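PDB 5VEO: ectonucleotide pyrophosphatase/phosphodiesterase family member 5 from Mus musculus, which probably hydrolyses phosphoric diester bonds as a zinc-dependent ectoenzyme of the nucleotide pyrophosphatase/phosphodiesterase family, with restricted activity toward nucleotides. Local coordinates for residues 17-22 against 202-207; 137-142 against 160-165; 154-159 against 169-174. The protein carries 1 engineered substitution. One frame throughout, in Å; residues are numbered along the deposited sequence. Where two conformers were deposited one is given.

Contact 1 (17-22 against 202-207); sequences LVVSFD and GYLIKM. With ZN (zinc ion), chain E; AMP (adenosine monophosphate), chain Q.
Leu204 meets Leu17 and Val19 by its two methyl branches, each pair reaching tip to tip. The closer meeting is Val19 CG2 with Leu204 CD2 at 3.8 Å; on the other branch, Leu204 CD1 lies 4.2 Å from Leu17 CD2. With chi1 -179°, Val19 CG1 is anti to the backbone N and CG2 anti to the carbonyl carbon, which turns CG2 to the helix. With the nearest CA atoms, Val19 and Leu204, still 10.0 Å apart, only side-chain ends bridge the layers. Strand 16-21 is a central strand of the mixed sheet of an alkaline-phosphatase-like fold, and helix 190-210 packs against one of its faces; Leu219 of strand 218-222 touches all three residues and extends the buried apolar patch. The solvent side of the helix contrasts with this: Lys206 is exposed, Tyr203 and Met207 are partly so, and none of them touches strand segment 17-22. Just past the strand's C-terminal end, Asp22 lies in the zinc and AMP site. Asp22 OD1 binds the zinc ion at 1.9 Å; Asp224 and His225 are further ligands, and AMP O3P binds the same zinc at 1.8 Å.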
loop_
_atom_site.group_PDB
_atom_site.type_symbol
_atom_site.label_atom_id
_atom_site.label_comp_id
_atom_site.label_asym_id
_atom_site.label_seq_id
_atom_site.Cartn_x
_atom_site.Cartn_y
_atom_site.Cartn_z
ATOM N N LEU A 17 9.246 -9.235 -10.988
ATOM C CA LEU A 17 9.742 -8.227 -10.059
ATOM C C LEU A 17 8.634 -7.204 -9.858
ATOM O O LEU A 17 8.228 -6.566 -10.826
ATOM C CB LEU A 17 10.990 -7.542 -10.612
ATOM C CG LEU A 17 11.524 -6.358 -9.824
ATOM C CD1 LEU A 17 11.739 -6.703 -8.330
ATOM C CD2 LEU A 17 12.778 -5.819 -10.437
ATOM N N VAL A 18 8.142 -7.083 -8.624
ATOM C CA VAL A 18 7.135 -6.083 -8.262
ATOM C C VAL A 18 7.856 -4.941 -7.575
ATOM O O VAL A 18 8.565 -5.142 -6.572
ATOM C CB VAL A 18 6.046 -6.666 -7.352
ATOM C CG1 VAL A 18 4.982 -5.587 -7.004
ATOM C CG2 VAL A 18 5.399 -7.878 -7.984
ATOM N N VAL A 19 7.667 -3.738 -8.106
ATOM C CA VAL A 19 8.246 -2.528 -7.553
ATOM C C VAL A 19 7.118 -1.661 -7.032
ATOM O O VAL A 19 6.164 -1.397 -7.769
ATOM C CB VAL A 19 9.055 -1.755 -8.601
ATOM C CG1 VAL A 19 9.657 -0.517 -7.973
ATOM C CG2 VAL A 19 10.114 -2.653 -9.199
ATOM N N SER A 20 7.246 -1.185 -5.787
ATOM C CA SER A 20 6.326 -0.189 -5.230
ATOM C C SER A 20 7.104 1.089 -4.950
ATOM O O SER A 20 8.029 1.095 -4.124
ATOM C CB SER A 20 5.644 -0.664 -3.952
ATOM O OG SER A 20 4.860 0.379 -3.425
ATOM N N PHE A 21 6.760 2.150 -5.680
ATOM C CA PHE A 21 7.171 3.503 -5.334
ATOM C C PHE A 21 6.061 4.056 -4.472
ATOM O O PHE A 21 4.974 4.356 -4.974
ATOM C CB PHE A 21 7.395 4.377 -6.563
ATOM C CG PHE A 21 8.579 3.980 -7.375
ATOM C CD1 PHE A 21 9.856 4.207 -6.895
ATOM C CD2 PHE A 21 8.428 3.422 -8.633
ATOM C CE1 PHE A 21 10.944 3.862 -7.622
ATOM C CE2 PHE A 21 9.546 3.076 -9.381
ATOM C CZ PHE A 21 10.795 3.300 -8.875
ATOM N N ASP A 22 6.318 4.158 -3.180
ATOM C CA ASP A 22 5.249 4.466 -2.245
ATOM C C ASP A 22 4.588 5.806 -2.601
ATOM O O ASP A 22 5.272 6.807 -2.836
ATOM C CB ASP A 22 5.817 4.501 -0.826
ATOM C CG ASP A 22 4.733 4.403 0.235
ATOM O OD1 ASP A 22 3.783 5.225 0.152
ATOM O OD2 ASP A 22 4.802 3.495 1.104
ATOM N N GLY A 202 14.567 4.471 -14.442
ATOM C CA GLY A 202 15.532 4.319 -15.524
ATOM C C GLY A 202 16.782 3.568 -15.100
ATOM O O GLY A 202 17.304 2.738 -15.848
ATOM N N TYR A 203 17.267 3.841 -13.889
ATOM C CA TYR A 203 18.395 3.101 -13.337
ATOM C C TYR A 203 18.085 1.608 -13.228
ATOM O O TYR A 203 18.901 0.752 -13.598
ATOM C CB TYR A 203 18.747 3.680 -11.968
ATOM C CG TYR A 203 19.919 3.009 -11.313
ATOM C CD1 TYR A 203 21.214 3.433 -11.574
ATOM C CD2 TYR A 203 19.740 1.941 -10.447
ATOM C CE1 TYR A 203 22.295 2.831 -10.971
ATOM C CE2 TYR A 203 20.833 1.319 -9.836
ATOM C CZ TYR A 203 22.100 1.767 -10.114
ATOM O OH TYR A 203 23.183 1.170 -9.527
ATOM N N LEU A 204 16.903 1.276 -12.714
ATOM C CA LEU A 204 16.494 -0.119 -12.610
ATOM C C LEU A 204 16.442 -0.778 -13.985
ATOM O O LEU A 204 16.929 -1.898 -14.173
ATOM C CB LEU A 204 15.131 -0.205 -11.914
ATOM C CG LEU A 204 14.492 -1.595 -11.870
ATOM C CD1 LEU A 204 15.392 -2.612 -11.148
ATOM C CD2 LEU A 204 13.117 -1.527 -11.225
ATOM N N ILE A 205 15.849 -0.094 -14.958
ATOM C CA ILE A 205 15.784 -0.636 -16.310
ATOM C C ILE A 205 17.187 -0.913 -16.832
ATOM O O ILE A 205 17.461 -1.983 -17.379
ATOM C CB ILE A 205 15.031 0.328 -17.235
ATOM C CG1 ILE A 205 13.577 0.435 -16.798
ATOM C CG2 ILE A 205 15.148 -0.131 -18.693
ATOM C CD1 ILE A 205 12.847 1.566 -17.500
ATOM N N LYS A 206 18.082 0.064 -16.687
ATOM C CA LYS A 206 19.459 -0.093 -17.156
ATOM C C LYS A 206 20.128 -1.296 -16.501
ATOM O O LYS A 206 20.824 -2.075 -17.167
ATOM C CB LYS A 206 20.237 1.193 -16.860
ATOM C CG LYS A 206 21.671 1.242 -17.354
ATOM C CD LYS A 206 22.355 2.580 -16.952
ATOM C CE LYS A 206 22.845 2.585 -15.487
ATOM N NZ LYS A 206 23.648 3.791 -15.049
ATOM N N MET A 207 19.916 -1.480 -15.196
ATOM C CA MET A 207 20.552 -2.598 -14.508
ATOM C C MET A 207 19.938 -3.938 -14.895
ATOM O O MET A 207 20.655 -4.946 -14.965
ATOM C CB MET A 207 20.476 -2.391 -12.998
ATOM C CG MET A 207 21.293 -1.223 -12.545
ATOM S SD MET A 207 23.036 -1.554 -12.863
ATOM C CE MET A 207 23.686 0.083 -13.060
HETATM ZN ZN ZN E . 2.241 4.589 1.142
HETATM P P AMP Q . 2.338 5.321 4.379
HETATM O O1P AMP Q . 1.079 4.698 4.905
HETATM O O2P AMP Q . 2.410 6.817 4.708
HETATM O O3P AMP Q . 2.547 5.084 2.886
HETATM O "O5'" AMP Q . 3.587 4.634 5.106
HETATM C "C5'" AMP Q . 4.864 4.642 4.450
HETATM C "C4'" AMP Q . 6.028 4.776 5.392
HETATM O "O4'" AMP Q . 6.225 3.529 6.044
HETATM C "C3'" AMP Q . 7.349 5.074 4.680
HETATM O "O3'" AMP Q . 7.741 6.411 4.903
HETATM C "C2'" AMP Q . 8.363 4.114 5.313
HETATM O "O2'" AMP Q . 9.533 4.718 5.793
HETATM C "C1'" AMP Q . 7.574 3.460 6.429
HETATM N N9 AMP Q . 7.922 2.071 6.632
HETATM C C8 AMP Q . 7.758 1.048 5.775
HETATM N N7 AMP Q . 8.189 -0.103 6.349
HETATM C C5 AMP Q . 8.620 0.229 7.595
HETATM C C6 AMP Q . 9.193 -0.486 8.753
HETATM N N6 AMP Q . 9.397 -1.814 8.687
HETATM N N1 AMP Q . 9.501 0.218 9.857
HETATM C C2 AMP Q . 9.305 1.545 9.954
HETATM N N3 AMP Q . 8.781 2.272 8.954
HETATM C C4 AMP Q . 8.447 1.657 7.773
#

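Contact 2 (137-142 against 160-165); sequences PTYYLP and FTAKDP
Tyr139 stands in extended backbone on the short edge strand 139-140, whereas Ala162 and Asp164 belong to the irregular loop that follows helix 149-160, Thr161 being the first residue to leave helical backbone angles. One phenol bridges the two. Tyr139 has its ring carbon CG anti to the carbonyl carbon (chi1 -51°), and the ring extends toward the loop to end at the main chain of Asp164. There Tyr139 OH donates to Asp164 O at 2.6 Å; this oxygen lies at the edge of the ring, in its plane. Seen from the acceptor, the angle C=O...OH is 138°. The same hydroxyl accepts from a water 2.9 Å from Tyr139 OH, and that water accepts a hydrogen bond from Asp164 N, 3.0 Å away. The phenol thus addresses the C=O of one residue directly and its N-H through water. Carbon contacts at the hydroxyl are few: Asp164 CB lies 3.6 Å and Ala162 CB 4.1 Å from Tyr139 OH. The Asp164 carboxylate, in one of two conformers, crosses the ring obliquely with planes 57° apart and does not hydrogen-bond the phenol. Thr138 CG2 rests over the rim of one ring face, and Trp159 stacks with the ring. The contact joins the first strand to the helix-to-strand loop of a beta-alpha-beta crossover that passes over strand 120-123 in the alkaline-phosphatase-like fold.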
loop_
_atom_site.group_PDB
_atom_site.type_symbol
_atom_site.label_atom_id
_atom_site.label_comp_id
_atom_site.label_asym_id
_atom_site.label_seq_id
_atom_site.Cartn_x
_atom_site.Cartn_y
_atom_site.Cartn_z
ATOM N N PRO A 137 10.838 -14.493 3.374
ATOM C CA PRO A 137 11.357 -14.654 2.011
ATOM C C PRO A 137 12.737 -15.306 2.050
ATOM O O PRO A 137 13.514 -15.097 2.983
ATOM C CB PRO A 137 11.424 -13.216 1.481
ATOM C CG PRO A 137 10.502 -12.423 2.385
ATOM C CD PRO A 137 10.698 -13.071 3.731
ATOM N N THR A 138 13.038 -16.088 1.015
ATOM C CA THR A 138 14.343 -16.754 0.929
ATOM C C THR A 138 15.484 -15.779 1.169
ATOM O O THR A 138 16.436 -16.078 1.907
ATOM C CB THR A 138 14.510 -17.398 -0.438
ATOM O OG1 THR A 138 13.340 -18.156 -0.742
ATOM C CG2 THR A 138 15.776 -18.295 -0.463
ATOM N N TYR A 139 15.396 -14.595 0.546
ATOM C CA TYR A 139 16.331 -13.502 0.742
ATOM C C TYR A 139 15.554 -12.252 1.113
ATOM O O TYR A 139 14.541 -11.943 0.474
ATOM C CB TYR A 139 17.144 -13.191 -0.519
ATOM C CG TYR A 139 17.848 -14.365 -1.197
ATOM C CD1 TYR A 139 19.097 -14.774 -0.774
ATOM C CD2 TYR A 139 17.282 -15.019 -2.280
ATOM C CE1 TYR A 139 19.756 -15.813 -1.391
ATOM C CE2 TYR A 139 17.939 -16.075 -2.916
ATOM C CZ TYR A 139 19.177 -16.457 -2.462
ATOM O OH TYR A 139 19.847 -17.503 -3.084
ATOM N N TYR A 140 16.046 -11.507 2.098
ATOM C CA TYR A 140 15.400 -10.243 2.444
ATOM C C TYR A 140 16.392 -9.337 3.156
ATOM O O TYR A 140 17.406 -9.788 3.709
ATOM C CB TYR A 140 14.153 -10.459 3.314
ATOM C CG TYR A 140 14.452 -10.945 4.705
ATOM C CD1 TYR A 140 14.629 -10.053 5.749
ATOM C CD2 TYR A 140 14.556 -12.304 4.978
ATOM C CE1 TYR A 140 14.923 -10.503 7.044
ATOM C CE2 TYR A 140 14.857 -12.763 6.266
ATOM C CZ TYR A 140 15.026 -11.858 7.288
ATOM O OH TYR A 140 15.323 -12.313 8.559
ATOM N N LEU A 141 16.080 -8.070 3.150
ATOM C CA LEU A 141 16.832 -7.064 3.889
ATOM C C LEU A 141 16.068 -6.622 5.132
ATOM O O LEU A 141 14.876 -6.305 5.039
ATOM C CB LEU A 141 17.112 -5.844 3.014
ATOM C CG LEU A 141 17.729 -6.092 1.627
ATOM C CD1 LEU A 141 17.948 -4.777 0.871
ATOM C CD2 LEU A 141 19.035 -6.889 1.735
ATOM N N PRO A 142 16.694 -6.556 6.303
ATOM C CA PRO A 142 16.069 -5.851 7.429
ATOM C C PRO A 142 15.695 -4.433 7.030
ATOM O O PRO A 142 16.475 -3.732 6.390
ATOM C CB PRO A 142 17.168 -5.870 8.499
ATOM C CG PRO A 142 18.003 -7.043 8.131
ATOM C CD PRO A 142 18.053 -6.993 6.640
ATOM N N PHE A 160 18.253 -12.332 -8.450
ATOM C CA PHE A 160 17.736 -12.920 -9.681
ATOM C C PHE A 160 18.805 -13.715 -10.435
ATOM O O PHE A 160 18.456 -14.533 -11.300
ATOM C CB PHE A 160 17.189 -11.847 -10.621
ATOM C CG PHE A 160 15.734 -11.519 -10.397
ATOM C CD1 PHE A 160 14.751 -12.456 -10.661
ATOM C CD2 PHE A 160 15.355 -10.272 -9.943
ATOM C CE1 PHE A 160 13.414 -12.160 -10.470
ATOM C CE2 PHE A 160 14.004 -9.969 -9.742
ATOM C CZ PHE A 160 13.048 -10.914 -9.992
ATOM N N THR A 161 20.081 -13.468 -10.137
ATOM C CA THR A 161 21.193 -14.101 -10.850
ATOM C C THR A 161 22.063 -14.943 -9.924
ATOM O O THR A 161 23.172 -15.355 -10.311
ATOM C CB THR A 161 22.046 -13.045 -11.540
ATOM O OG1 THR A 161 22.596 -12.158 -10.550
ATOM C CG2 THR A 161 21.197 -12.277 -12.573
ATOM N N ALA A 162 21.564 -15.237 -8.731
ATOM C CA ALA A 162 22.336 -15.958 -7.730
ATOM C C ALA A 162 22.514 -17.422 -8.122
ATOM O O ALA A 162 21.818 -17.970 -8.976
ATOM C CB ALA A 162 21.650 -15.871 -6.365
ATOM N N LYS A 163 23.462 -18.067 -7.441
ATOM C CA LYS A 163 23.606 -19.505 -7.575
ATOM C C LYS A 163 22.273 -20.207 -7.343
ATOM O O LYS A 163 21.917 -21.138 -8.071
ATOM C CB LYS A 163 24.688 -19.980 -6.597
ATOM C CG LYS A 163 25.052 -21.408 -6.758
ATOM C CD LYS A 163 26.152 -21.827 -5.786
ATOM C CE LYS A 163 25.700 -21.778 -4.362
ATOM N NZ LYS A 163 26.717 -22.433 -3.468
ATOM N N ASP A 164 21.503 -19.742 -6.350
ATOM C CA ASP A 164 20.139 -20.219 -6.085
ATOM C C ASP A 164 19.217 -19.031 -6.326
ATOM O O ASP A 164 18.890 -18.290 -5.395
ATOM C CB ASP A 164 19.946 -20.745 -4.661
ATOM C CG ASP A 164 18.477 -21.056 -4.341
ATOM O OD1 ASP A 164 17.663 -21.208 -5.280
ATOM O OD2 ASP A 164 18.129 -21.145 -3.142
ATOM N N PRO A 165 18.786 -18.815 -7.550
ATOM C CA PRO A 165 18.145 -17.541 -7.885
ATOM C C PRO A 165 16.658 -17.503 -7.578
ATOM O O PRO A 165 15.961 -18.519 -7.540
ATOM C CB PRO A 165 18.396 -17.436 -9.394
ATOM C CG PRO A 165 18.364 -18.842 -9.856
ATOM C CD PRO A 165 19.024 -19.637 -8.748
HETATM O O HOH W 1 22.545 -18.241 -3.983
#

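Contact 3 (154-159 against 169-174); sequences AKIIEW and GFLYWE. With AMP (adenosine monophosphate), chain Q.
The contact is the helix-to-strand half of a beta-alpha-beta crossover: helix 149-160 runs back across the sheet face and the chain then enters strand 168-173. The axes of helix segment 154-159 and strand segment 169-173 are nearly antiparallel (175°) and approach to 9.3 Å. Ile156 carries the packing. Its CG1 branch lies anti to the carbonyl carbon (chi1 -70°), and the further turn at chi2, -74°, carries its end onto the strand backbone, with Ile156 CD1 3.5 Å from Phe170 O. Gly169 brings no side chain between the layers, and Ile156 CD1 comes within 4.5 Å of Gly169 CA. Nearer the helix, on the same branch, Ile156 CG1 lies 4.3 Å from Leu171 CB. Within the helix, on its outer side, Lys155 NZ forms a salt bridge at 2.9 Å, Glu158 OE1 accepting on its syn lone pair. Beyond the packed part, the strand end and the residue after it line the AMP pocket. Tyr172 OH lies 3.5 Å from AMP C3', and Glu174 CG is 3.7 Å from AMP O2'. Arg152 of the helix forms a salt bridge with Glu174 OE1, and so links helix and pocket. In the sheet, strand 168-173 runs between strands 120-123 and 16-21; Leu171 also touches Val19 of strand 16-21 and Leu204 of helix 190-210, whereas Phe170 points away from helix 149-160 and meets Trp125.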
loop_
_atom_site.group_PDB
_atom_site.type_symbol
_atom_site.label_atom_id
_atom_site.label_comp_id
_atom_site.label_asym_id
_atom_site.label_seq_id
_atom_site.Cartn_x
_atom_site.Cartn_y
_atom_site.Cartn_z
ATOM N N ALA A 154 20.645 -3.335 -6.441
ATOM C CA ALA A 154 21.781 -4.245 -6.548
ATOM C C ALA A 154 21.462 -5.596 -5.930
ATOM O O ALA A 154 21.783 -6.645 -6.504
ATOM C CB ALA A 154 23.014 -3.625 -5.894
ATOM N N LYS A 155 20.822 -5.596 -4.759
ATOM C CA LYS A 155 20.466 -6.859 -4.121
ATOM C C LYS A 155 19.457 -7.635 -4.958
ATOM O O LYS A 155 19.581 -8.852 -5.136
ATOM C CB LYS A 155 19.921 -6.596 -2.722
ATOM C CG LYS A 155 20.980 -6.119 -1.759
ATOM C CD LYS A 155 21.942 -7.295 -1.465
ATOM C CE LYS A 155 23.285 -6.909 -0.898
ATOM N NZ LYS A 155 24.167 -8.124 -1.018
ATOM N N ILE A 156 18.425 -6.947 -5.462
ATOM C CA ILE A 156 17.441 -7.610 -6.308
ATOM C C ILE A 156 18.118 -8.289 -7.499
ATOM O O ILE A 156 17.800 -9.435 -7.838
ATOM C CB ILE A 156 16.377 -6.589 -6.766
ATOM C CG1 ILE A 156 15.501 -6.189 -5.574
ATOM C CG2 ILE A 156 15.567 -7.132 -7.944
ATOM C CD1 ILE A 156 14.506 -7.239 -5.115
ATOM N N ILE A 157 19.017 -7.572 -8.180
ATOM C CA ILE A 157 19.676 -8.111 -9.369
ATOM C C ILE A 157 20.542 -9.298 -8.983
ATOM O O ILE A 157 20.569 -10.324 -9.679
ATOM C CB ILE A 157 20.518 -7.021 -10.068
ATOM C CG1 ILE A 157 19.663 -5.831 -10.570
ATOM C CG2 ILE A 157 21.353 -7.637 -11.222
ATOM C CD1 ILE A 157 18.849 -6.108 -11.716
ATOM N N GLU A 158 21.264 -9.166 -7.871
ATOM C CA GLU A 158 22.069 -10.276 -7.345
ATOM C C GLU A 158 21.212 -11.507 -7.092
ATOM O O GLU A 158 21.591 -12.632 -7.444
ATOM C CB GLU A 158 22.748 -9.849 -6.055
ATOM C CG GLU A 158 23.859 -8.872 -6.278
ATOM C CD GLU A 158 24.306 -8.186 -5.003
ATOM O OE1 GLU A 158 23.906 -8.628 -3.893
ATOM O OE2 GLU A 158 25.056 -7.192 -5.117
ATOM N N TRP A 159 20.037 -11.320 -6.496
ATOM C CA TRP A 159 19.192 -12.459 -6.173
ATOM C C TRP A 159 18.617 -13.122 -7.423
ATOM O O TRP A 159 18.488 -14.355 -7.464
ATOM C CB TRP A 159 18.086 -12.022 -5.213
ATOM C CG TRP A 159 18.614 -11.549 -3.890
ATOM C CD1 TRP A 159 19.800 -11.891 -3.287
ATOM C CD2 TRP A 159 17.970 -10.631 -3.012
ATOM N NE1 TRP A 159 19.912 -11.252 -2.075
ATOM C CE2 TRP A 159 18.809 -10.451 -1.898
ATOM C CE3 TRP A 159 16.763 -9.934 -3.070
ATOM C CZ2 TRP A 159 18.456 -9.625 -0.827
ATOM C CZ3 TRP A 159 16.425 -9.106 -2.028
ATOM C CH2 TRP A 159 17.266 -8.957 -0.917
ATOM N N GLY A 169 10.665 -11.234 -7.010
ATOM C CA GLY A 169 11.302 -10.180 -6.245
ATOM C C GLY A 169 10.343 -9.041 -5.930
ATOM O O GLY A 169 9.404 -8.769 -6.686
ATOM N N PHE A 170 10.595 -8.388 -4.793
ATOM C CA PHE A 170 9.831 -7.234 -4.324
ATOM C C PHE A 170 10.804 -6.121 -3.985
ATOM O O PHE A 170 11.743 -6.336 -3.214
ATOM C CB PHE A 170 8.993 -7.566 -3.087
ATOM C CG PHE A 170 7.908 -8.539 -3.359
ATOM C CD1 PHE A 170 6.682 -8.097 -3.843
ATOM C CD2 PHE A 170 8.109 -9.901 -3.177
ATOM C CE1 PHE A 170 5.666 -8.985 -4.125
ATOM C CE2 PHE A 170 7.087 -10.800 -3.453
ATOM C CZ PHE A 170 5.868 -10.342 -3.940
ATOM N N LEU A 171 10.575 -4.938 -4.544
ATOM C CA LEU A 171 11.434 -3.775 -4.357
ATOM C C LEU A 171 10.564 -2.604 -3.938
ATOM O O LEU A 171 9.540 -2.347 -4.568
ATOM C CB LEU A 171 12.191 -3.453 -5.650
ATOM C CG LEU A 171 12.999 -2.174 -5.746
ATOM C CD1 LEU A 171 14.126 -2.178 -4.727
ATOM C CD2 LEU A 171 13.546 -1.953 -7.166
ATOM N N TYR A 172 10.965 -1.917 -2.876
ATOM C CA TYR A 172 10.183 -0.842 -2.284
ATOM C C TYR A 172 11.048 0.405 -2.151
ATOM O O TYR A 172 12.234 0.327 -1.780
ATOM C CB TYR A 172 9.646 -1.291 -0.925
ATOM C CG TYR A 172 8.957 -0.230 -0.113
ATOM C CD1 TYR A 172 7.660 0.170 -0.405
ATOM C CD2 TYR A 172 9.609 0.385 0.930
ATOM C CE1 TYR A 172 7.026 1.142 0.344
ATOM C CE2 TYR A 172 8.994 1.357 1.679
ATOM C CZ TYR A 172 7.706 1.745 1.377
ATOM O OH TYR A 172 7.121 2.717 2.134
ATOM N N TRP A 173 10.431 1.558 -2.420
ATOM C CA TRP A 173 11.059 2.866 -2.239
ATOM C C TRP A 173 10.039 3.822 -1.629
ATOM O O TRP A 173 8.852 3.754 -1.965
ATOM C CB TRP A 173 11.582 3.397 -3.577
ATOM C CG TRP A 173 12.395 4.654 -3.516
ATOM C CD1 TRP A 173 12.117 5.847 -4.130
ATOM C CD2 TRP A 173 13.628 4.846 -2.816
ATOM N NE1 TRP A 173 13.109 6.756 -3.864
ATOM C CE2 TRP A 173 14.045 6.170 -3.055
ATOM C CE3 TRP A 173 14.420 4.022 -2.010
ATOM C CZ2 TRP A 173 15.210 6.694 -2.509
ATOM C CZ3 TRP A 173 15.587 4.533 -1.480
ATOM C CH2 TRP A 173 15.970 5.862 -1.725
ATOM N N GLU A 174 10.507 4.720 -0.738
ATOM C CA GLU A 174 9.624 5.543 0.093
ATOM C C GLU A 174 9.139 6.821 -0.587
ATOM O O GLU A 174 8.266 7.516 -0.028
ATOM C CB GLU A 174 10.334 5.910 1.394
ATOM C CG GLU A 174 10.651 4.718 2.291
ATOM C CD GLU A 174 11.890 3.916 1.895
ATOM O OE1 GLU A 174 12.091 2.830 2.502
ATOM O OE2 GLU A 174 12.680 4.386 1.033
HETATM P P AMP Q . 2.338 5.321 4.379
HETATM O O1P AMP Q . 1.079 4.698 4.905
HETATM O O2P AMP Q . 2.410 6.817 4.708
HETATM O O3P AMP Q . 2.547 5.084 2.886
HETATM O "O5'" AMP Q . 3.587 4.634 5.106
HETATM C "C5'" AMP Q . 4.864 4.642 4.450
HETATM C "C4'" AMP Q . 6.028 4.776 5.392
HETATM O "O4'" AMP Q . 6.225 3.529 6.044
HETATM C "C3'" AMP Q . 7.349 5.074 4.680
HETATM O "O3'" AMP Q . 7.741 6.411 4.903
HETATM C "C2'" AMP Q . 8.363 4.114 5.313
HETATM O "O2'" AMP Q . 9.533 4.718 5.793
HETATM C "C1'" AMP Q . 7.574 3.460 6.429
HETATM N N9 AMP Q . 7.922 2.071 6.632
HETATM C C8 AMP Q . 7.758 1.048 5.775
HETATM N N7 AMP Q . 8.189 -0.103 6.349
HETATM C C5 AMP Q . 8.620 0.229 7.595
HETATM C C6 AMP Q . 9.193 -0.486 8.753
HETATM N N6 AMP Q . 9.397 -1.814 8.687
HETATM N N1 AMP Q . 9.501 0.218 9.857
HETATM C C2 AMP Q . 9.305 1.545 9.954
HETATM N N3 AMP Q . 8.781 2.272 8.954
HETATM C C4 AMP Q . 8.447 1.657 7.773
#

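From the N terminus, strand 16-21 comes first, and contact 1 closes its long loop only at helix 190-210. Contacts 2 and 3 nest inside it and cross each other, since the chain passes 137-142, 154-159, 160-165 and 169-174 in turn. Contact 2 closes the loop around helix 149-160, tying the edge strand to the loop after it; contact 3 closes the short connection from that helix to strand 168-173. The centres of contacts 1 and 3 are about 8 Å apart; their strands, 16-21 and 168-173, are neighbours in the sheet, joined at the AMP end by a probable hydrogen bond of 2.7 Å between Asp22 OD2 and Tyr172 OH. Phe160 packs on Leu17 and Gly169.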